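Local coordinates for protein carbonic anhydrase (Sordaria macrospora, PDB 4O1K) that probably catalyses the reversible hydration of carbon dioxide to bicarbonate and a proton, as a tetrameric zinc-dependent carbonic anhydrase of the beta class, at residues A[133-136]-A[137-140]; A[143-146]-A[147-151]; A[153-156]-A[157-161]. All coordinates share one frame; numbering follows the deposited sequence. Where two conformers were deposited one is given.

How the interactions relate
The three contacts follow one another along the chain, each a local helical one: interaction 1 in helix 130-143, interaction 2 in helix 145-150, interaction 3 at the start of helix 154-174. Interactions 2 and 3 lie closest, about 10 Å between centres, and are joined by a salt bridge, Glu147 OE2 to Arg160 NE at 2.8 Å. Interaction 1 meets interaction 3 through apolar packing, Val140 CG1 to Leu161 CD1 at 4.0 Å. Both 133-140 and 143-151 touch the second subunit, whereas 153-161 meets no other chain. The side chain of Ile137 is about 8 Å from the zinc ion and that of Tyr158, in one of its two conformers, about 7 Å.

Interaction 1. Residues A[133-136]-A[137-140]; sequences WLRN and IRDV
Arg138 folds its guanidinium back over the preceding turn of helix 130-143, one face lying on the backbone of Leu134 and Arg135. Arg138 NH2 comes to 3.6 Å from Arg135 N, and its NH1 passes 4.0 Å from Leu134 CB. The bend at chi3 (-77°) turns the chain back along the helix. NH1 is held by the carbonyl of Ala121, and Tyr221 of the second subunit makes a cation-pi contact with the same arginine. Arg135 brings a second positive charge near, its NE 4.4 Å from Arg138 NH2; this buried NE has no partner in the model. Along another side of the helix, Leu134 and Ile137 lie side by side and point the same way, CD2 against CD1 at 3.8 Å, both packing on Ala121. Leu134 O accepts twice, from Arg138 N at 3.2 Å and from Ile137 N at 2.9 Å, the latter donor standing above the carbonyl plane. Asp139 sends OD1 to Lys175 of the second subunit in a salt bridge. The arrangement is that of an interface alpha-helix: i to i+4 backbone bonds, an added i to i+3 bond at Leu134 O, and charged side chains serving the subunit contact of this tetrameric beta-carbonic anhydrase.

Interaction 2. Residues A[143-146]-A[147-151]; sequences LHEK and ELDAI
His144 reaches Glu147 through a water. Its CB lies 4.2 Å from Leu148 CD1, and chi1 of -61° sets CG beside the backbone N, anti to the carbonyl carbon, which points the ring toward the water. The ring then leads away from 147-151. His144 ND1 meets the water at 2.9 Å, in the plane of the ring and at its edge, and the water donates to Glu147 OE1 at 2.5 Å. At the far end of the ring, NE2 is hydrogen-bonded to Glu168 OE2, so both ring nitrogens have partners and the rotation of the imidazole is fixed. Glu147 is equally engaged at both oxygens, since OE2 forms a salt bridge with Arg160. The backbone of His144 takes part as well: it occupies the N-cap position, and its O receives Leu148 N at 3.0 Å in a nearly straight bond (N-H...O 164°), while Leu148 CG rests against that oxygen at 3.6 Å.

On another side of the helix, Glu145 and Asp149 run side by side with their carboxylate planes almost perpendicular, 84° apart. OE2 of Glu145 and OD2 of Asp149 are 3.8 Å apart, an approach of like charges. Tyr141 may ease it, its hydroxyl being hydrogen-bonded to Asp149 OD1. Closer still, Glu145 CG touches Asp149 OD2 at 3.5 Å.

Helix 145-150 follows helix 130-143 in the chain and precedes helix 154-174, on which it packs. His144 lies on Leu164 and Leu148 on Arg160, both of helix 154-174, while Glu145 touches Lys219 of the second subunit.

Interaction 3. Residues A[153-156]-A[157-161]; sequences DEEA and RYERL
The first two turns of helix 154-174 have regular i to i+4 hydrogen bonds, from Arg157 N to Asp153 O at 3.0 Å through to Arg160 N to Ala156 O. Asp153 is the N-cap: with its CG anti to the backbone N, Asp153 OD2 accepts from Ala156 N at 3.1 Å, met from above the carboxylate plane.

Arg157 carries most of the side-chain contact. Its chain runs out straight, then bends at chi3 (-49°), which brings the guanidinium back along the helix so that one face lies over Glu154 CA. Arg157 NH1 comes to 4.1 Å from Glu154 CG, the two side chains passing at a slant with their flat groups 35° apart; the charged ends do not touch, Glu154 OE2 staying 4.9 Å from Arg157 NH1. NE is probably hydrogen-bonded to Ile151 O, in the loop before the helix, which helps to hold the group.

Around the helix, Glu155 and Glu159 bring OE2 to OE2 at 3.5 Å, their carboxylate planes 67° apart, and Glu159 CG lies 3.3 Å from Glu155 O. Tyr158 places CB 3.2 Å from Glu155 O. In one of its two conformers, the ring leads away to Val118 and Lys119 and the OH is hydrogen-bonded to the carbonyl of Cys115, a zinc ligand.

Two acidic groups this close would repel, and Arg199 probably offsets this: it forms a salt bridge with Glu155 OE2 and a long, weak ion pair with Glu159 OE2. The Asp153 carboxylate, probably charged, would also suit the positive end of the helix dipole, while the Tyr158 hydroxyl would link, in that conformer, this surface turn to the backbone of the metal site.

Interaction 1. Residues A[133-136]-A[137-140]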
loop_
_atom_site.group_PDB
_atom_site.type_symbol
_atom_site.label_atom_id
_atom_site.label_comp_id
_atom_site.label_asym_id
_atom_site.label_seq_id
_atom_site.Cartn_x
_atom_site.Cartn_y
_atom_site.Cartn_z
ATOM N N TRP A 133 -7.124 -3.732 -6.974
ATOM C CA TRP A 133 -7.609 -2.350 -7.078
ATOM C C TRP A 133 -9.091 -2.295 -7.437
ATOM O O TRP A 133 -9.889 -1.641 -6.746
ATOM C CB TRP A 133 -6.744 -1.549 -8.069
ATOM C CG TRP A 133 -7.051 -0.096 -8.026
ATOM C CD1 TRP A 133 -7.844 0.600 -8.882
ATOM C CD2 TRP A 133 -6.550 0.852 -7.074
ATOM N NE1 TRP A 133 -7.890 1.928 -8.515
ATOM C CE2 TRP A 133 -7.088 2.107 -7.403
ATOM C CE3 TRP A 133 -5.697 0.754 -5.968
ATOM C CZ2 TRP A 133 -6.798 3.257 -6.677
ATOM C CZ3 TRP A 133 -5.413 1.903 -5.231
ATOM C CH2 TRP A 133 -5.979 3.134 -5.583
ATOM N N LEU A 134 -9.480 -2.981 -8.510
ATOM C CA LEU A 134 -10.876 -3.006 -8.930
ATOM C C LEU A 134 -11.788 -3.708 -7.945
ATOM O O LEU A 134 -13.007 -3.482 -7.939
ATOM C CB LEU A 134 -10.989 -3.680 -10.277
ATOM C CG LEU A 134 -10.185 -2.958 -11.335
ATOM C CD1 LEU A 134 -10.197 -3.741 -12.628
ATOM C CD2 LEU A 134 -10.740 -1.568 -11.535
ATOM N N ARG A 135 -11.206 -4.550 -7.093
ATOM C CA ARG A 135 -12.009 -5.214 -6.073
ATOM C C ARG A 135 -12.769 -4.194 -5.246
ATOM O O ARG A 135 -13.910 -4.440 -4.836
ATOM C CB ARG A 135 -11.104 -6.089 -5.179
ATOM C CG ARG A 135 -11.843 -6.970 -4.129
ATOM C CD ARG A 135 -10.825 -7.936 -3.537
ATOM N NE ARG A 135 -10.176 -8.681 -4.634
ATOM C CZ ARG A 135 -8.888 -9.004 -4.712
ATOM N NH1 ARG A 135 -8.035 -8.707 -3.741
ATOM N NH2 ARG A 135 -8.433 -9.653 -5.780
ATOM N N ASN A 136 -12.172 -3.026 -5.020
ATOM C CA ASN A 136 -12.856 -2.004 -4.204
ATOM C C ASN A 136 -14.180 -1.593 -4.782
ATOM O O ASN A 136 -15.126 -1.239 -4.059
ATOM C CB ASN A 136 -11.968 -0.774 -4.108
ATOM C CG ASN A 136 -10.738 -1.043 -3.298
ATOM O OD1 ASN A 136 -9.627 -1.138 -3.829
ATOM N ND2 ASN A 136 -10.921 -1.156 -2.004
ATOM N N ILE A 137 -14.246 -1.621 -6.106
ATOM C CA ILE A 137 -15.439 -1.194 -6.787
ATOM C C ILE A 137 -16.475 -2.305 -6.668
ATOM O O ILE A 137 -17.678 -2.053 -6.470
ATOM C CB ILE A 137 -15.145 -0.913 -8.251
ATOM C CG1 ILE A 137 -14.206 0.297 -8.379
ATOM C CG2 ILE A 137 -16.453 -0.676 -8.999
ATOM C CD1 ILE A 137 -13.491 0.337 -9.679
ATOM N N ARG A 138 -16.009 -3.544 -6.772
ATOM C CA ARG A 138 -16.911 -4.651 -6.587
ATOM C C ARG A 138 -17.457 -4.622 -5.163
ATOM O O ARG A 138 -18.614 -4.949 -4.954
ATOM C CB ARG A 138 -16.227 -5.964 -6.928
ATOM C CG ARG A 138 -15.890 -6.086 -8.408
ATOM C CD ARG A 138 -15.447 -7.526 -8.775
ATOM N NE ARG A 138 -14.078 -7.788 -8.349
ATOM C CZ ARG A 138 -13.003 -7.524 -9.092
ATOM N NH1 ARG A 138 -13.146 -6.990 -10.301
ATOM N NH2 ARG A 138 -11.785 -7.795 -8.643
ATOM N N ASP A 139 -16.653 -4.159 -4.201
ATOM C CA ASP A 139 -17.115 -4.024 -2.828
ATOM C C ASP A 139 -18.234 -2.991 -2.747
ATOM O O ASP A 139 -19.242 -3.192 -2.050
ATOM C CB ASP A 139 -15.973 -3.623 -1.890
ATOM C CG ASP A 139 -15.054 -4.793 -1.540
ATOM O OD1 ASP A 139 -15.392 -5.946 -1.872
ATOM O OD2 ASP A 139 -14.000 -4.545 -0.912
ATOM N N VAL A 140 -18.084 -1.876 -3.468
ATOM C CA VAL A 140 -19.180 -0.901 -3.531
ATOM C C VAL A 140 -20.471 -1.547 -4.041
ATOM O O VAL A 140 -21.552 -1.396 -3.425
ATOM C CB VAL A 140 -18.814 0.320 -4.388
ATOM C CG1 VAL A 140 -20.043 1.191 -4.601
ATOM C CG2 VAL A 140 -17.697 1.121 -3.716
#

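Interaction 2. Residues A[143-146]-A[147-151]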
loop_
_atom_site.group_PDB
_atom_site.type_symbol
_atom_site.label_atom_id
_atom_site.label_comp_id
_atom_site.label_asym_id
_atom_site.label_seq_id
_atom_site.Cartn_x
_atom_site.Cartn_y
_atom_site.Cartn_z
ATOM N N LEU A 143 -22.190 -3.573 -1.460
ATOM C CA LEU A 143 -22.771 -2.749 -0.404
ATOM C C LEU A 143 -24.167 -2.250 -0.767
ATOM O O LEU A 143 -24.923 -1.804 0.100
ATOM C CB LEU A 143 -21.875 -1.543 -0.109
ATOM C CG LEU A 143 -20.750 -1.779 0.902
ATOM C CD1 LEU A 143 -19.764 -0.649 0.902
ATOM C CD2 LEU A 143 -21.326 -1.953 2.286
ATOM N N HIS A 144 -24.496 -2.307 -2.052
ATOM C CA HIS A 144 -25.761 -1.792 -2.540
ATOM C C HIS A 144 -26.368 -2.809 -3.487
ATOM O O HIS A 144 -27.066 -2.464 -4.439
ATOM C CB HIS A 144 -25.516 -0.469 -3.263
ATOM C CG HIS A 144 -24.923 0.584 -2.386
ATOM N ND1 HIS A 144 -25.691 1.400 -1.584
ATOM C CD2 HIS A 144 -23.634 0.941 -2.171
ATOM C CE1 HIS A 144 -24.900 2.222 -0.914
ATOM N NE2 HIS A 144 -23.649 1.971 -1.261
ATOM N N GLU A 145 -26.117 -4.081 -3.192
ATOM C CA GLU A 145 -26.416 -5.148 -4.129
ATOM C C GLU A 145 -27.899 -5.212 -4.486
ATOM O O GLU A 145 -28.262 -5.409 -5.656
ATOM C CB GLU A 145 -26.013 -6.466 -3.499
ATOM C CG GLU A 145 -25.815 -7.548 -4.495
ATOM C CD GLU A 145 -25.354 -8.815 -3.839
ATOM O OE1 GLU A 145 -24.582 -8.726 -2.859
ATOM O OE2 GLU A 145 -25.770 -9.888 -4.305
ATOM N N LYS A 146 -28.738 -5.051 -3.463
ATOM C CA LYS A 146 -30.187 -5.102 -3.617
ATOM C C LYS A 146 -30.680 -4.019 -4.567
ATOM O O LYS A 146 -31.477 -4.298 -5.464
ATOM C CB LYS A 146 -30.859 -4.899 -2.267
ATOM C CG LYS A 146 -31.037 -6.142 -1.437
ATOM C CD LYS A 146 -31.834 -5.753 -0.199
ATOM C CE LYS A 146 -32.491 -6.942 0.465
ATOM N NZ LYS A 146 -33.619 -6.474 1.343
ATOM N N GLU A 147 -30.215 -2.789 -4.356
ATOM C CA GLU A 147 -30.646 -1.657 -5.184
ATOM C C GLU A 147 -30.149 -1.835 -6.612
ATOM O O GLU A 147 -30.897 -1.624 -7.569
ATOM C CB GLU A 147 -30.132 -0.326 -4.616
ATOM C CG GLU A 147 -30.286 0.845 -5.584
ATOM C CD GLU A 147 -29.725 2.159 -5.040
ATOM O OE1 GLU A 147 -29.187 2.176 -3.909
ATOM O OE2 GLU A 147 -29.817 3.174 -5.755
ATOM N N LEU A 148 -28.889 -2.240 -6.751
ATOM C CA LEU A 148 -28.274 -2.342 -8.068
ATOM C C LEU A 148 -28.877 -3.467 -8.908
ATOM O O LEU A 148 -29.218 -3.252 -10.079
ATOM C CB LEU A 148 -26.755 -2.472 -7.953
ATOM C CG LEU A 148 -26.038 -1.160 -7.589
ATOM C CD1 LEU A 148 -24.549 -1.357 -7.215
ATOM C CD2 LEU A 148 -26.181 -0.152 -8.738
ATOM N N ASP A 149 -29.017 -4.649 -8.312
ATOM C CA ASP A 149 -29.590 -5.794 -9.005
ATOM C C ASP A 149 -31.012 -5.527 -9.461
ATOM O O ASP A 149 -31.458 -6.098 -10.443
ATOM C CB ASP A 149 -29.592 -7.025 -8.095
ATOM C CG ASP A 149 -28.233 -7.704 -8.011
ATOM O OD1 ASP A 149 -27.375 -7.448 -8.891
ATOM O OD2 ASP A 149 -28.043 -8.511 -7.069
ATOM N N ALA A 150 -31.726 -4.667 -8.745
ATOM C CA ALA A 150 -33.117 -4.344 -9.098
ATOM C C ALA A 150 -33.225 -3.583 -10.426
ATOM O O ALA A 150 -34.235 -3.679 -11.126
ATOM C CB ALA A 150 -33.771 -3.541 -7.978
ATOM N N ILE A 151 -32.197 -2.798 -10.741
ATOM C CA ILE A 151 -32.132 -2.042 -11.987
ATOM C C ILE A 151 -31.938 -2.970 -13.185
ATOM O O ILE A 151 -30.866 -3.547 -13.372
ATOM C CB ILE A 151 -30.997 -0.997 -11.943
ATOM C CG1 ILE A 151 -31.166 -0.079 -10.725
ATOM C CG2 ILE A 151 -30.968 -0.158 -13.234
ATOM C CD1 ILE A 151 -29.923 0.765 -10.380
HETATM O O HOH W 1 -28.484 0.858 -1.919
#

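Interaction 3. Residues A[153-156]-A[157-161]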
loop_
_atom_site.group_PDB
_atom_site.type_symbol
_atom_site.label_atom_id
_atom_site.label_comp_id
_atom_site.label_asym_id
_atom_site.label_seq_id
_atom_site.Cartn_x
_atom_site.Cartn_y
_atom_site.Cartn_z
ATOM N N ASP A 153 -31.948 -2.400 -16.696
ATOM C CA ASP A 153 -31.019 -1.974 -17.737
ATOM C C ASP A 153 -29.605 -1.949 -17.202
ATOM O O ASP A 153 -29.348 -1.422 -16.114
ATOM C CB ASP A 153 -31.387 -0.598 -18.304
ATOM C CG ASP A 153 -30.407 -0.124 -19.379
ATOM O OD1 ASP A 153 -29.987 -0.948 -20.224
ATOM O OD2 ASP A 153 -30.051 1.074 -19.378
ATOM N N GLU A 154 -28.697 -2.514 -17.988
ATOM C CA GLU A 154 -27.294 -2.631 -17.627
ATOM C C GLU A 154 -26.586 -1.282 -17.557
ATOM O O GLU A 154 -25.840 -1.016 -16.613
ATOM C CB GLU A 154 -26.588 -3.529 -18.635
ATOM C CG GLU A 154 -25.184 -3.923 -18.238
ATOM C CD GLU A 154 -24.739 -5.177 -18.956
ATOM O OE1 GLU A 154 -25.390 -5.540 -19.964
ATOM O OE2 GLU A 154 -23.753 -5.802 -18.504
ATOM N N GLU A 155 -26.801 -0.435 -18.561
ATOM C CA GLU A 155 -26.131 0.855 -18.573
ATOM C C GLU A 155 -26.621 1.714 -17.410
ATOM O O GLU A 155 -25.813 2.340 -16.723
ATOM C CB GLU A 155 -26.305 1.575 -19.908
ATOM C CG GLU A 155 -25.228 2.644 -20.159
ATOM C CD GLU A 155 -25.644 3.658 -21.212
ATOM O OE1 GLU A 155 -26.664 3.422 -21.888
ATOM O OE2 GLU A 155 -24.955 4.690 -21.362
ATOM N N ALA A 156 -27.937 1.723 -17.185
ATOM C CA ALA A 156 -28.525 2.414 -16.030
ATOM C C ALA A 156 -27.902 1.919 -14.710
ATOM O O ALA A 156 -27.570 2.715 -13.815
ATOM C CB ALA A 156 -30.020 2.232 -16.012
ATOM N N ARG A 157 -27.755 0.598 -14.598
ATOM C CA ARG A 157 -27.074 -0.001 -13.447
ATOM C C ARG A 157 -25.637 0.497 -13.290
ATOM O O ARG A 157 -25.199 0.799 -12.182
ATOM C CB ARG A 157 -27.096 -1.532 -13.537
ATOM C CG ARG A 157 -26.875 -2.217 -12.204
ATOM C CD ARG A 157 -26.832 -3.720 -12.356
ATOM N NE ARG A 157 -27.968 -4.184 -13.141
ATOM C CZ ARG A 157 -27.852 -4.953 -14.222
ATOM N NH1 ARG A 157 -26.652 -5.352 -14.634
ATOM N NH2 ARG A 157 -28.933 -5.320 -14.897
ATOM N N TYR A 158 -24.948 0.608 -14.412
ATOM C CA TYR A 158 -23.559 1.013 -14.462
ATOM C C TYR A 158 -23.411 2.477 -14.011
ATOM O O TYR A 158 -22.511 2.822 -13.233
ATOM C CB TYR A 158 -23.104 0.779 -15.903
ATOM C CG TYR A 158 -21.779 1.350 -16.303
ATOM C CD1 TYR A 158 -20.731 1.443 -15.410
ATOM C CD2 TYR A 158 -21.577 1.789 -17.600
ATOM C CE1 TYR A 158 -19.518 1.979 -15.796
ATOM C CE2 TYR A 158 -20.372 2.306 -17.994
ATOM C CZ TYR A 158 -19.349 2.405 -17.082
ATOM O OH TYR A 158 -18.145 2.917 -17.470
ATOM N N GLU A 159 -24.327 3.324 -14.466
ATOM C CA GLU A 159 -24.323 4.746 -14.100
ATOM C C GLU A 159 -24.628 4.889 -12.606
ATOM O O GLU A 159 -24.015 5.719 -11.893
ATOM C CB GLU A 159 -25.313 5.536 -14.974
ATOM C CG GLU A 159 -24.948 5.470 -16.457
ATOM C CD GLU A 159 -25.802 6.368 -17.337
ATOM O OE1 GLU A 159 -26.909 6.778 -16.906
ATOM O OE2 GLU A 159 -25.352 6.663 -18.467
ATOM N N ARG A 160 -25.550 4.051 -12.127
ATOM C CA ARG A 160 -25.895 4.090 -10.720
ATOM C C ARG A 160 -24.684 3.675 -9.908
ATOM O O ARG A 160 -24.413 4.270 -8.882
ATOM C CB ARG A 160 -27.102 3.195 -10.403
ATOM C CG ARG A 160 -27.671 3.382 -8.991
ATOM C CD ARG A 160 -28.024 4.855 -8.679
ATOM N NE ARG A 160 -28.409 5.019 -7.280
ATOM C CZ ARG A 160 -28.142 6.099 -6.552
ATOM N NH1 ARG A 160 -27.493 7.117 -7.093
ATOM N NH2 ARG A 160 -28.511 6.161 -5.282
ATOM N N LEU A 161 -23.962 2.647 -10.361
ATOM C CA LEU A 161 -22.726 2.215 -9.691
ATOM C C LEU A 161 -21.675 3.316 -9.649
ATOM O O LEU A 161 -20.958 3.476 -8.652
ATOM C CB LEU A 161 -22.135 0.991 -10.395
ATOM C CG LEU A 161 -20.822 0.459 -9.816
ATOM C CD1 LEU A 161 -20.963 0.131 -8.338
ATOM C CD2 LEU A 161 -20.347 -0.760 -10.594
#